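Local coordinates for deacetylase EF_0837 (PDB 2ICS), which deacetylates acetyl-(R)-mandelate with very low efficiency in vitro, as a two-zinc esterase of the metallo-dependent hydrolase superfamily, at residues K174-Q177 / Q178-E182; E302-E305 / K306-A310; K320-E324 / I325-A329. All coordinates share one frame; numbering follows the deposited sequence.

Overall arrangement
The three contacts follow one another along the chain, each local and formed by one continuous run of residues. Contact 1 is set apart: it closes helix 168-178 ahead of strand 186-189 in the TIM barrel, its centre about 27 Å from that of contact 2 and 28 Å from that of contact 3. Contact 2 joins helix 300-305 to helix 309-314, and contact 3 lies in the loop that follows. Their centres lie about 14 Å apart and they touch, Thr308 and Lys309 resting on Gly321 and Thr322. The start of helix 309-314 packs against the loop that leads into strand 331-344, which pairs with strand 51-61; contacts 1 and 3 lie away from the zinc site.

Contact 1 of 3, residues K174-Q177 / Q178-E182; sequences KQIQ and QENQE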
ATOM      1  N   LYS A 174       3.661 -13.519 -15.132  1.00 32.39           N
ATOM      2  CA  LYS A 174       3.015 -12.838 -16.247  1.00 34.91           C
ATOM      3  C   LYS A 174       2.023 -13.760 -16.967  1.00 36.12           C
ATOM      4  O   LYS A 174       0.978 -13.313 -17.438  1.00 35.38           O
ATOM      5  CB  LYS A 174       4.069 -12.319 -17.229  1.00 35.37           C
ATOM      6  CG  LYS A 174       4.940 -11.200 -16.656  1.00 35.32           C
ATOM      7  CD  LYS A 174       4.114  -9.951 -16.329  1.00 33.29           C
ATOM      8  CE  LYS A 174       3.627  -9.252 -17.593  1.00 30.22           C
ATOM      9  NZ  LYS A 174       2.712  -8.108 -17.297  1.00 26.55           N
ATOM     10  N   GLN A 175       2.350 -15.047 -17.047  1.00 37.84           N
ATOM     11  CA  GLN A 175       1.476 -16.022 -17.695  1.00 39.48           C
ATOM     12  C   GLN A 175       0.196 -16.160 -16.876  1.00 39.10           C
ATOM     13  O   GLN A 175      -0.909 -16.136 -17.418  1.00 38.61           O
ATOM     14  CB  GLN A 175       2.177 -17.377 -17.789  1.00 43.70           C
ATOM     15  CG  GLN A 175       1.305 -18.510 -18.308  1.00 48.31           C
ATOM     16  CD  GLN A 175       1.962 -19.867 -18.130  1.00 52.13           C
ATOM     17  OE1 GLN A 175       3.079 -20.093 -18.600  1.00 53.41           O
ATOM     18  NE2 GLN A 175       1.271 -20.780 -17.448  1.00 53.69           N
ATOM     19  N   ILE A 176       0.366 -16.314 -15.565  1.00 37.97           N
ATOM     20  CA  ILE A 176      -0.750 -16.438 -14.640  1.00 36.74           C
ATOM     21  C   ILE A 176      -1.640 -15.200 -14.726  1.00 38.30           C
ATOM     22  O   ILE A 176      -2.859 -15.291 -14.569  1.00 39.02           O
ATOM     23  CB  ILE A 176      -0.248 -16.586 -13.191  1.00 36.08           C
ATOM     24  CG1 ILE A 176       0.535 -17.892 -13.052  1.00 32.59           C
ATOM     25  CG2 ILE A 176      -1.426 -16.538 -12.216  1.00 32.34           C
ATOM     26  CD1 ILE A 176       1.217 -18.053 -11.722  1.00 33.67           C
ATOM     27  N   GLN A 177      -1.023 -14.045 -14.969  1.00 38.66           N
ATOM     28  CA  GLN A 177      -1.763 -12.792 -15.086  1.00 39.43           C
ATOM     29  C   GLN A 177      -2.616 -12.865 -16.345  1.00 41.16           C
ATOM     30  O   GLN A 177      -3.792 -12.494 -16.342  1.00 41.11           O
ATOM     31  CB  GLN A 177      -0.797 -11.602 -15.179  1.00 37.08           C
ATOM     32  CG  GLN A 177      -1.487 -10.247 -15.353  1.00 35.93           C
ATOM     33  CD  GLN A 177      -0.504  -9.079 -15.411  1.00 35.50           C
ATOM     34  OE1 GLN A 177       0.377  -9.034 -16.274  1.00 34.80           O
ATOM     35  NE2 GLN A 177      -0.653  -8.131 -14.492  1.00 30.88           N
ATOM     36  N   GLN A 178      -2.006 -13.353 -17.417  1.00 42.57           N
ATOM     37  CA  GLN A 178      -2.679 -13.501 -18.697  1.00 44.52           C
ATOM     38  C   GLN A 178      -3.879 -14.443 -18.556  1.00 44.09           C
ATOM     39  O   GLN A 178      -4.935 -14.215 -19.143  1.00 44.11           O
ATOM     40  CB  GLN A 178      -1.698 -14.070 -19.722  1.00 47.66           C
ATOM     41  CG  GLN A 178      -2.241 -14.173 -21.138  1.00 54.01           C
ATOM     42  CD  GLN A 178      -2.303 -12.828 -21.833  1.00 57.54           C
ATOM     43  OE1 GLN A 178      -2.992 -11.913 -21.380  1.00 60.10           O
ATOM     44  NE2 GLN A 178      -1.578 -12.700 -22.940  1.00 58.97           N
ATOM     45  N   GLU A 179      -3.707 -15.496 -17.766  1.00 43.35           N
ATOM     46  CA  GLU A 179      -4.755 -16.488 -17.554  1.00 43.80           C
ATOM     47  C   GLU A 179      -5.886 -16.042 -16.631  1.00 43.49           C
ATOM     48  O   GLU A 179      -6.896 -16.739 -16.511  1.00 43.41           O
ATOM     49  CB  GLU A 179      -4.142 -17.783 -17.009  1.00 44.89           C
ATOM     50  CG  GLU A 179      -3.291 -18.549 -18.014  1.00 47.69           C
ATOM     51  CD  GLU A 179      -2.581 -19.743 -17.394  1.00 49.98           C
ATOM     52  OE1 GLU A 179      -3.248 -20.558 -16.724  1.00 50.08           O
ATOM     53  OE2 GLU A 179      -1.352 -19.869 -17.584  1.00 53.07           O
ATOM     54  N   ASN A 180      -5.727 -14.893 -15.981  1.00 42.28           N
ATOM     55  CA  ASN A 180      -6.758 -14.407 -15.074  1.00 42.13           C
ATOM     56  C   ASN A 180      -7.198 -12.962 -15.318  1.00 43.43           C
ATOM     57  O   ASN A 180      -7.175 -12.125 -14.411  1.00 41.98           O
ATOM     58  CB  ASN A 180      -6.304 -14.579 -13.623  1.00 40.55           C
ATOM     59  CG  ASN A 180      -6.027 -16.031 -13.267  1.00 41.72           C
ATOM     60  OD1 ASN A 180      -5.105 -16.649 -13.802  1.00 39.34           O
ATOM     61  ND2 ASN A 180      -6.829 -16.582 -12.361  1.00 39.41           N
ATOM     62  N   GLN A 181      -7.592 -12.682 -16.555  1.00 44.37           N
ATOM     63  CA  GLN A 181      -8.087 -11.365 -16.944  1.00 45.06           C
ATOM     64  C   GLN A 181      -7.163 -10.200 -16.601  1.00 43.99           C
ATOM     65  O   GLN A 181      -7.626  -9.140 -16.184  1.00 43.04           O
ATOM     66  CB  GLN A 181      -9.456 -11.128 -16.297  1.00 47.57           C
ATOM     67  CG  GLN A 181     -10.371 -12.348 -16.312  1.00 50.77           C
ATOM     68  CD  GLN A 181     -10.612 -12.890 -17.712  1.00 54.58           C
ATOM     69  OE1 GLN A 181     -11.218 -12.225 -18.555  1.00 55.71           O
ATOM     70  NE2 GLN A 181     -10.133 -14.106 -17.967  1.00 55.95           N
ATOM     71  N   GLU A 182      -5.862 -10.396 -16.779  1.00 42.79           N
ATOM     72  CA  GLU A 182      -4.890  -9.345 -16.501  1.00 42.36           C
ATOM     73  C   GLU A 182      -4.980  -8.822 -15.072  1.00 38.85           C
ATOM     74  O   GLU A 182      -4.853  -7.623 -14.832  1.00 37.81           O
ATOM     75  CB  GLU A 182      -5.085  -8.185 -17.481  1.00 45.76           C
ATOM     76  CG  GLU A 182      -4.710  -8.518 -18.913  1.00 49.59           C
ATOM     77  CD  GLU A 182      -3.230  -8.803 -19.064  1.00 52.07           C
ATOM     78  OE1 GLU A 182      -2.418  -7.903 -18.758  1.00 54.02           O
ATOM     79  OE2 GLU A 182      -2.877  -9.925 -19.485  1.00 53.08           O
TER
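Gln178 N and Glu179 N bond back to the carbonyls of Lys174 and Gln175 in regular helical fashion, and then the chain unwinds, with Gln177 O taking Asn180 N at 3.1 Å and, weakly, Glu182 N at 3.0 Å. Gln181 and Glu182 both adopt left-handed backbone angles, which swing the chain off the helix end.

On one flank Gln175 and Glu179, one turn apart, lie side by side and point the same way. Gln175 NE2 gives a hydrogen bond of 2.8 Å to Glu179 OE2, and the amide and carboxylate planes differ by only 19°. The extended chain of Gln175, with CG opposite its backbone N (chi1 174°), carries the amide to this meeting. Both residues are long and polar, as suits a helix surface.

Gln177 faces a more buried setting. Its OE1 receives Lys174 NZ at 2.7 Å in the carbonyl plane, while NE2 reaches Ile183 O and Asp207 OD1, so both ends of the amide are held and its rotation is fixed. Lys174 curls through three successive bends to get there, and its ammonium also forms salt bridges with Asp207 and Glu204. Glu182 CA lies 3.7 Å from Gln177 CG, and the two side chains cross at an angle, their amide and carboxylate planes 41° apart.

Ile176 turns inward instead, its side chain packing on Ala136 and Val139 of helix 136-145. The whole is a helix C-terminus with a left-handed exit, carrying the chain from helix 168-178 towards strand 186-189 in the TIM barrel.

Contact 2 of 3, residues E302-E305 / K306-A310; sequences EIIE and KVTKA
Ile304 O is gripped by two donors that approach from opposite faces of its carbonyl plane: Thr308 OG1 at 2.7 Å and Val307 N at 3.1 Å. Neither lies in the plane, the amide standing 65° out of it. Thr308 suits this place because its short hydroxyl, set between its own backbone N and carbonyl carbon (chi1 54°), reaches back to a carbonyl at the C-terminal end of helix 300-305. The methyl CG2 of the same residue lies 3.5 Å from that oxygen. Val307 adds its CG2, so beta-branched side chains crowd round the carbonyl.

The next carbonyl joins the two helices. Glu305 O accepts Ala310 N at 3.1 Å in an almost straight bond (176°), and receives Thr308 N more weakly across the type I beta turn from Glu305 to Thr308. Thr308 itself occupies the N-cap position of helix 309-314, yet its hydroxyl is spent on the preceding helix and makes no capping bond.

Along the flank, the aliphatic part of Lys306 runs beside Glu302, with CG 3.1 Å from Glu302 O and CE 4.0 Å from Glu302 CB. The opposite charges do not meet: Lys306 NZ bonds to Ala266 O, while the carboxylate of Glu302 bridges to Lys265 and accepts from Asp299 N. The long chain of the lysine lies along the helix end and carries its ammonium to that carbonyl. Further on, Glu305 and Lys309 lie alongside each other, CG to CB 4.1 Å.

The apolar residues point into the fold. Ile303, Ile304 and Val307 meet Met290 of helix 286-296, while Ile304 and Val307 also rest on Trp56, and Thr308 on Ala54, of strand 51-61.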
ATOM      1  N   GLU A 302      -0.270  15.612  -2.689  1.00 22.46           N
ATOM      2  CA  GLU A 302       0.079  14.449  -3.494  1.00 23.46           C
ATOM      3  C   GLU A 302       0.309  13.239  -2.589  1.00 23.24           C
ATOM      4  O   GLU A 302      -0.001  12.110  -2.964  1.00 23.13           O
ATOM      5  CB  GLU A 302       1.302  14.740  -4.382  1.00 22.50           C
ATOM      6  CG  GLU A 302       2.601  15.031  -3.660  1.00 25.58           C
ATOM      7  CD  GLU A 302       3.645  15.647  -4.583  1.00 26.29           C
ATOM      8  OE1 GLU A 302       3.616  15.354  -5.793  1.00 29.43           O
ATOM      9  OE2 GLU A 302       4.501  16.415  -4.103  1.00 30.08           O
ATOM     10  N   ILE A 303       0.829  13.479  -1.387  1.00 22.93           N
ATOM     11  CA  ILE A 303       1.052  12.399  -0.436  1.00 21.43           C
ATOM     12  C   ILE A 303      -0.285  11.709  -0.147  1.00 22.02           C
ATOM     13  O   ILE A 303      -0.386  10.483  -0.227  1.00 22.21           O
ATOM     14  CB  ILE A 303       1.665  12.933   0.867  1.00 21.66           C
ATOM     15  CG1 ILE A 303       3.101  13.389   0.604  1.00 22.23           C
ATOM     16  CG2 ILE A 303       1.633  11.857   1.956  1.00 20.45           C
ATOM     17  CD1 ILE A 303       3.772  14.050   1.803  1.00 21.59           C
ATOM     18  N   ILE A 304      -1.314  12.498   0.160  1.00 22.29           N
ATOM     19  CA  ILE A 304      -2.647  11.956   0.442  1.00 20.17           C
ATOM     20  C   ILE A 304      -3.170  11.149  -0.743  1.00 22.35           C
ATOM     21  O   ILE A 304      -3.739  10.061  -0.577  1.00 20.90           O
ATOM     22  CB  ILE A 304      -3.665  13.089   0.750  1.00 19.35           C
ATOM     23  CG1 ILE A 304      -3.399  13.667   2.140  1.00 20.73           C
ATOM     24  CG2 ILE A 304      -5.090  12.567   0.665  1.00 18.88           C
ATOM     25  CD1 ILE A 304      -3.509  12.652   3.267  1.00 22.49           C
ATOM     26  N   GLU A 305      -2.983  11.693  -1.943  1.00 22.36           N
ATOM     27  CA  GLU A 305      -3.436  11.017  -3.145  1.00 24.64           C
ATOM     28  C   GLU A 305      -2.720   9.681  -3.306  1.00 23.65           C
ATOM     29  O   GLU A 305      -3.293   8.719  -3.812  1.00 23.73           O
ATOM     30  CB  GLU A 305      -3.177  11.897  -4.371  1.00 30.61           C
ATOM     31  CG  GLU A 305      -3.580  11.259  -5.692  1.00 39.51           C
ATOM     32  CD  GLU A 305      -3.426  12.206  -6.862  1.00 44.98           C
ATOM     33  OE1 GLU A 305      -4.099  13.260  -6.862  1.00 48.93           O
ATOM     34  OE2 GLU A 305      -2.634  11.900  -7.781  1.00 49.77           O
ATOM     35  N   LYS A 306      -1.471   9.621  -2.856  1.00 23.79           N
ATOM     36  CA  LYS A 306      -0.674   8.407  -2.974  1.00 23.04           C
ATOM     37  C   LYS A 306      -0.990   7.302  -1.957  1.00 22.26           C
ATOM     38  O   LYS A 306      -0.440   6.205  -2.044  1.00 18.53           O
ATOM     39  CB  LYS A 306       0.815   8.773  -2.945  1.00 24.84           C
ATOM     40  CG  LYS A 306       1.224   9.584  -4.169  1.00 22.85           C
ATOM     41  CD  LYS A 306       2.639  10.115  -4.082  1.00 22.76           C
ATOM     42  CE  LYS A 306       2.904  11.127  -5.203  1.00 21.96           C
ATOM     43  NZ  LYS A 306       2.664  10.556  -6.568  1.00 20.79           N
ATOM     44  N   VAL A 307      -1.866   7.592  -0.996  1.00 21.18           N
ATOM     45  CA  VAL A 307      -2.274   6.585  -0.014  1.00 20.35           C
ATOM     46  C   VAL A 307      -3.790   6.404  -0.092  1.00 21.63           C
ATOM     47  O   VAL A 307      -4.398   5.830   0.807  1.00 17.80           O
ATOM     48  CB  VAL A 307      -1.886   6.965   1.446  1.00 20.92           C
ATOM     49  CG1 VAL A 307      -0.372   7.016   1.591  1.00 19.39           C
ATOM     50  CG2 VAL A 307      -2.515   8.299   1.839  1.00 22.06           C
ATOM     51  N   THR A 308      -4.393   6.903  -1.174  1.00 20.87           N
ATOM     52  CA  THR A 308      -5.839   6.775  -1.368  1.00 22.76           C
ATOM     53  C   THR A 308      -6.217   6.447  -2.808  1.00 22.67           C
ATOM     54  O   THR A 308      -6.438   5.286  -3.152  1.00 23.00           O
ATOM     55  CB  THR A 308      -6.603   8.057  -0.953  1.00 23.44           C
ATOM     56  OG1 THR A 308      -6.053   9.194  -1.632  1.00 25.10           O
ATOM     57  CG2 THR A 308      -6.518   8.264   0.544  1.00 23.40           C
ATOM     58  N   LYS A 309      -6.279   7.469  -3.652  1.00 24.87           N
ATOM     59  CA  LYS A 309      -6.657   7.279  -5.052  1.00 25.34           C
ATOM     60  C   LYS A 309      -5.713   6.362  -5.830  1.00 24.59           C
ATOM     61  O   LYS A 309      -6.161   5.497  -6.579  1.00 25.05           O
ATOM     62  CB  LYS A 309      -6.748   8.639  -5.757  1.00 26.83           C
ATOM     63  CG  LYS A 309      -7.264   8.556  -7.185  1.00 28.80           C
ATOM     64  CD  LYS A 309      -7.261   9.923  -7.855  1.00 35.37           C
ATOM     65  CE  LYS A 309      -7.869   9.850  -9.247  1.00 37.28           C
ATOM     66  NZ  LYS A 309      -7.839  11.171  -9.931  1.00 40.55           N
ATOM     67  N   ALA A 310      -4.410   6.547  -5.656  1.00 24.21           N
ATOM     68  CA  ALA A 310      -3.440   5.721  -6.370  1.00 24.90           C
ATOM     69  C   ALA A 310      -3.570   4.231  -6.018  1.00 25.84           C
ATOM     70  O   ALA A 310      -3.818   3.407  -6.892  1.00 27.68           O
ATOM     71  CB  ALA A 310      -2.026   6.216  -6.090  1.00 22.16           C
TER

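Contact 3 of 3, residues K320-E324 / I325-A329; sequences KGTLE and IGKDA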
ATOM      1  N   LYS A 320     -13.511   2.435  -3.557  1.00 29.88           N
ATOM      2  CA  LYS A 320     -12.739   3.170  -2.555  1.00 28.68           C
ATOM      3  C   LYS A 320     -11.724   4.145  -3.157  1.00 26.79           C
ATOM      4  O   LYS A 320     -11.597   4.246  -4.373  1.00 24.77           O
ATOM      5  CB  LYS A 320     -12.019   2.165  -1.650  1.00 29.68           C
ATOM      6  CG  LYS A 320     -12.962   1.109  -1.062  1.00 30.37           C
ATOM      7  CD  LYS A 320     -12.239   0.109  -0.186  1.00 31.18           C
ATOM      8  CE  LYS A 320     -13.187  -0.964   0.328  1.00 29.21           C
ATOM      9  NZ  LYS A 320     -14.273  -0.405   1.185  1.00 31.32           N
ATOM     10  N   GLY A 321     -11.022   4.880  -2.299  1.00 26.40           N
ATOM     11  CA  GLY A 321     -10.004   5.801  -2.784  1.00 25.97           C
ATOM     12  C   GLY A 321     -10.376   7.259  -2.989  1.00 26.82           C
ATOM     13  O   GLY A 321      -9.494   8.115  -3.005  1.00 26.81           O
ATOM     14  N   THR A 322     -11.663   7.554  -3.151  1.00 27.39           N
ATOM     15  CA  THR A 322     -12.103   8.928  -3.359  1.00 30.85           C
ATOM     16  C   THR A 322     -13.397   9.237  -2.622  1.00 31.69           C
ATOM     17  O   THR A 322     -14.138   8.336  -2.242  1.00 33.02           O
ATOM     18  CB  THR A 322     -12.338   9.230  -4.855  1.00 31.40           C
ATOM     19  OG1 THR A 322     -13.340   8.342  -5.365  1.00 33.49           O
ATOM     20  CG2 THR A 322     -11.050   9.058  -5.648  1.00 29.70           C
ATOM     21  N   LEU A 323     -13.663  10.522  -2.428  1.00 33.47           N
ATOM     22  CA  LEU A 323     -14.876  10.951  -1.751  1.00 36.19           C
ATOM     23  C   LEU A 323     -15.975  11.214  -2.776  1.00 37.93           C
ATOM     24  O   LEU A 323     -16.521  12.309  -2.842  1.00 39.99           O
ATOM     25  CB  LEU A 323     -14.601  12.215  -0.934  1.00 33.73           C
ATOM     26  CG  LEU A 323     -13.618  12.026   0.221  1.00 31.27           C
ATOM     27  CD1 LEU A 323     -13.255  13.372   0.813  1.00 31.72           C
ATOM     28  CD2 LEU A 323     -14.238  11.130   1.274  1.00 31.78           C
ATOM     29  N   GLU A 324     -16.290  10.200  -3.576  1.00 41.31           N
ATOM     30  CA  GLU A 324     -17.325  10.312  -4.601  1.00 42.99           C
ATOM     31  C   GLU A 324     -18.631   9.684  -4.137  1.00 43.52           C
ATOM     32  O   GLU A 324     -18.628   8.680  -3.418  1.00 44.01           O
ATOM     33  CB  GLU A 324     -16.881   9.618  -5.892  1.00 45.79           C
ATOM     34  CG  GLU A 324     -15.812  10.353  -6.683  1.00 50.28           C
ATOM     35  CD  GLU A 324     -15.434   9.615  -7.959  1.00 53.66           C
ATOM     36  OE1 GLU A 324     -16.350   9.249  -8.729  1.00 55.20           O
ATOM     37  OE2 GLU A 324     -14.223   9.405  -8.191  1.00 54.39           O
ATOM     38  N   ILE A 325     -19.747  10.276  -4.554  1.00 42.56           N
ATOM     39  CA  ILE A 325     -21.060   9.760  -4.194  1.00 41.71           C
ATOM     40  C   ILE A 325     -21.191   8.362  -4.779  1.00 40.97           C
ATOM     41  O   ILE A 325     -20.811   8.119  -5.922  1.00 40.93           O
ATOM     42  CB  ILE A 325     -22.195  10.651  -4.757  1.00 42.74           C
ATOM     43  CG1 ILE A 325     -22.119  12.045  -4.130  1.00 42.33           C
ATOM     44  CG2 ILE A 325     -23.551  10.012  -4.479  1.00 42.80           C
ATOM     45  CD1 ILE A 325     -23.220  12.984  -4.571  1.00 43.81           C
ATOM     46  N   GLY A 326     -21.728   7.442  -3.989  1.00 41.05           N
ATOM     47  CA  GLY A 326     -21.882   6.081  -4.460  1.00 40.04           C
ATOM     48  C   GLY A 326     -20.749   5.198  -3.974  1.00 39.48           C
ATOM     49  O   GLY A 326     -20.868   3.975  -3.965  1.00 39.44           O
ATOM     50  N   LYS A 327     -19.644   5.819  -3.567  1.00 38.40           N
ATOM     51  CA  LYS A 327     -18.498   5.067  -3.072  1.00 36.96           C
ATOM     52  C   LYS A 327     -18.633   4.673  -1.605  1.00 34.78           C
ATOM     53  O   LYS A 327     -19.413   5.262  -0.856  1.00 32.01           O
ATOM     54  CB  LYS A 327     -17.205   5.858  -3.269  1.00 37.00           C
ATOM     55  CG  LYS A 327     -16.583   5.685  -4.645  1.00 41.70           C
ATOM     56  CD  LYS A 327     -15.071   5.863  -4.573  1.00 44.88           C
ATOM     57  CE  LYS A 327     -14.403   5.588  -5.906  1.00 46.18           C
ATOM     58  NZ  LYS A 327     -14.874   6.538  -6.951  1.00 49.43           N
ATOM     59  N   ASP A 328     -17.860   3.669  -1.205  1.00 34.07           N
ATOM     60  CA  ASP A 328     -17.885   3.187   0.165  1.00 32.44           C
ATOM     61  C   ASP A 328     -17.533   4.298   1.143  1.00 31.78           C
ATOM     62  O   ASP A 328     -16.653   5.123   0.884  1.00 29.44           O
ATOM     63  CB  ASP A 328     -16.927   2.003   0.332  1.00 32.97           C
ATOM     64  CG  ASP A 328     -17.408   0.756  -0.401  1.00 35.78           C
ATOM     65  OD1 ASP A 328     -18.581   0.738  -0.838  1.00 35.11           O
ATOM     66  OD2 ASP A 328     -16.623  -0.209  -0.532  1.00 35.01           O
ATOM     67  N   ALA A 329     -18.237   4.312   2.270  1.00 30.70           N
ATOM     68  CA  ALA A 329     -18.015   5.324   3.288  1.00 30.51           C
ATOM     69  C   ALA A 329     -16.808   5.017   4.176  1.00 30.39           C
ATOM     70  O   ALA A 329     -16.949   4.614   5.336  1.00 30.34           O
ATOM     71  CB  ALA A 329     -19.274   5.492   4.140  1.00 28.93           C
TER
HETATM   72  O   HOH W   1     -14.361   5.803  -1.269  1.00 29.38           O
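Lys327 lays the end of its side chain across Thr322, with CE 3.0 Å and CD 3.1 Å from Thr322 OG1, inside a loop closed by a type II beta turn from Glu324 to Lys327. The turn is fastened by Lys327 N to Glu324 O at 3.0 Å. Gly326 takes its third position with a positive phi of 98°, where a beta carbon would collide with the preceding carbonyl. Gly321 likewise has a positive phi, for the same reason.

The ammonium of Lys327 turns at the last bond (chi4 62°) toward the carboxylate of Glu324, forming a salt bridge of 3.2 Å between NZ and OE2. Thr322 OG1 donates to the same OE2, arriving from above the carboxylate plane, 46° out of it. A long flexible cation, a hydroxyl and an extended acid are therefore gathered into one cluster, with Glu324 OE2 receiving both partners. Between Thr322 and Glu324 the chain tightens into an inverse gamma turn centred on Leu323.

At the other end of the loop Lys320 crosses Asp328. Its NZ meets OD2 on the anti side in a hydrogen-bonded salt bridge of 2.9 Å, and is shared between this oxygen and Asp330, its stronger partner, so the lysine ties two carboxylates together. The Lys320 side chain also touches Asn110 and Phe112 of strand 110-114.

Backbone hydrogen bonds of Gly326 and Lys327 with Ile29 place the turn against the edge strand 28-33, as the chain heads into strand 331-344. Between the two arms of the loop, a water sits 2.7 Å from Thr322 O and 3.2 Å from Asp328 O.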